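Local coordinates for kinesin-like protein (Caenorhabditis elegans, PDB 5X3E) that probably works as a kinesin-6 motor (Zen4), using ATP hydrolysis to move along microtubules, and is captured here in its nucleotide-free state, at residues A[115-120]-A[330-335]. Numbering follows the deposited sequence.
Sequences LLFTYG and CLVDLA
With CG of Leu334 anti to its carbonyl carbon (chi1 -65°), the two methyls of this leucine part between two aromatic rings: CD2 comes obliquely to CD1 of Phe117 at 3.7 Å, while CD1 meets the in-plane edge of the Tyr119 ring, 3.6 Å from Tyr119 CD1. A chi1 of 55° sets OG1 of Thr118 between its own backbone N and carbonyl carbon, where the hydroxyl gives a weak hydrogen bond to Asp333 OD1 at 2.9 Å. Strands 115-119 and 330-333 run parallel, 14° apart. Val332 is gripped through both backbone polar atoms, its N donating to Leu116 O (2.7 Å) and its O accepting from Thr118 N; Leu116 N to Cys330 O and Leu334 N to Thr118 O extend the ladder. On the face carrying Phe117, the side chain of Val332 lies alongside the ring and points the same way, CB 3.5 Å from Phe117 CD1, and Leu115 CD1 sits over one ring face near the rim. Leu116 and Leu331 meet on the other face, which helix 93-109 covers at Leu116. Cut back to an alanine, Leu334 would lose both methyls, which would probably leave a gap beside Phe117 and strip the Tyr119 edge of its methyl neighbour. Past the strands, a water accepts from Gly120 N (2.9 Å) and donates to Ala335 O, bridging the diverging chains. Gly120 probably opens the P-loop, and its O accepts a hydrogen bond from Lys126 NZ; Asp333, in the DLAG sequence of kinesin switch II, touches Lys126 and Thr127. Apolar packing and backbone bonds thus join the two central strands, while the weak Thr118–Asp333 bond and the water tie their ends where the probable P-loop and switch II begin.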
# COMPACT_ATOMS: atom_id res chain seq x y z
N LEU A 115 6.22 1.78 1.38
CA LEU A 115 5.52 0.95 0.40
C LEU A 115 5.43 -0.47 0.92
O LEU A 115 6.42 -1.04 1.38
CB LEU A 115 6.25 0.98 -0.95
CG LEU A 115 5.77 0.04 -2.06
CD1 LEU A 115 4.31 0.28 -2.38
CD2 LEU A 115 6.61 0.25 -3.30
N LEU A 116 4.23 -1.06 0.84
CA LEU A 116 4.00 -2.41 1.34
C LEU A 116 3.22 -3.21 0.31
O LEU A 116 2.13 -2.79 -0.11
CB LEU A 116 3.26 -2.38 2.68
CG LEU A 116 3.22 -3.64 3.56
CD1 LEU A 116 2.92 -3.18 4.94
CD2 LEU A 116 2.17 -4.65 3.12
N PHE A 117 3.77 -4.35 -0.09
CA PHE A 117 3.12 -5.29 -0.99
C PHE A 117 2.67 -6.53 -0.23
O PHE A 117 3.34 -6.98 0.70
CB PHE A 117 4.05 -5.76 -2.11
CG PHE A 117 4.55 -4.68 -3.01
CD1 PHE A 117 3.76 -4.22 -4.06
CD2 PHE A 117 5.82 -4.16 -2.86
CE1 PHE A 117 4.22 -3.23 -4.91
CE2 PHE A 117 6.29 -3.18 -3.70
CZ PHE A 117 5.49 -2.72 -4.74
N THR A 118 1.54 -7.10 -0.66
CA THR A 118 1.19 -8.48 -0.34
C THR A 118 1.23 -9.29 -1.63
O THR A 118 0.60 -8.91 -2.62
CB THR A 118 -0.18 -8.60 0.34
OG1 THR A 118 -1.19 -7.98 -0.47
CG2 THR A 118 -0.17 -7.95 1.71
N TYR A 119 2.01 -10.37 -1.62
CA TYR A 119 2.26 -11.18 -2.80
C TYR A 119 1.86 -12.63 -2.53
O TYR A 119 1.89 -13.09 -1.39
CB TYR A 119 3.75 -11.11 -3.19
CG TYR A 119 4.11 -11.86 -4.44
CD1 TYR A 119 4.12 -11.23 -5.68
CD2 TYR A 119 4.48 -13.20 -4.39
CE1 TYR A 119 4.45 -11.91 -6.83
CE2 TYR A 119 4.81 -13.89 -5.54
CZ TYR A 119 4.80 -13.24 -6.75
OH TYR A 119 5.13 -13.92 -7.90
N GLY A 120 1.46 -13.34 -3.58
CA GLY A 120 1.20 -14.76 -3.44
C GLY A 120 0.12 -15.23 -4.40
O GLY A 120 -0.35 -14.49 -5.26
N CYS A 330 1.88 3.58 1.24
CA CYS A 330 1.24 2.97 0.09
C CYS A 330 1.14 1.47 0.31
O CYS A 330 2.15 0.79 0.50
CB CYS A 330 2.01 3.30 -1.18
SG CYS A 330 1.31 2.53 -2.63
N LEU A 331 -0.09 0.95 0.27
CA LEU A 331 -0.39 -0.46 0.51
C LEU A 331 -0.91 -1.06 -0.79
O LEU A 331 -1.93 -0.61 -1.32
CB LEU A 331 -1.42 -0.61 1.63
CG LEU A 331 -1.01 -0.03 2.99
CD1 LEU A 331 -2.22 0.04 3.90
CD2 LEU A 331 0.09 -0.87 3.62
N VAL A 332 -0.21 -2.08 -1.29
CA VAL A 332 -0.48 -2.64 -2.61
C VAL A 332 -0.84 -4.11 -2.45
O VAL A 332 -0.05 -4.89 -1.89
CB VAL A 332 0.72 -2.48 -3.56
CG1 VAL A 332 0.40 -3.07 -4.93
CG2 VAL A 332 1.10 -1.01 -3.66
N ASP A 333 -2.01 -4.49 -2.95
CA ASP A 333 -2.47 -5.88 -2.93
C ASP A 333 -2.30 -6.42 -4.34
O ASP A 333 -3.16 -6.20 -5.21
CB ASP A 333 -3.91 -5.96 -2.44
CG ASP A 333 -4.37 -7.39 -2.21
OD1 ASP A 333 -3.50 -8.28 -2.22
OD2 ASP A 333 -5.58 -7.61 -2.01
N LEU A 334 -1.18 -7.10 -4.58
CA LEU A 334 -0.80 -7.53 -5.91
C LEU A 334 -1.77 -8.57 -6.46
O LEU A 334 -2.51 -9.23 -5.73
CB LEU A 334 0.61 -8.12 -5.90
CG LEU A 334 1.72 -7.13 -5.57
CD1 LEU A 334 3.05 -7.85 -5.44
CD2 LEU A 334 1.81 -6.02 -6.61
N ALA A 335 -1.79 -8.67 -7.78
CA ALA A 335 -2.53 -9.73 -8.44
C ALA A 335 -1.92 -11.08 -8.09
O ALA A 335 -0.73 -11.19 -7.76
CB ALA A 335 -2.54 -9.53 -9.95
O HOH W 1 1.13 -11.90 -6.13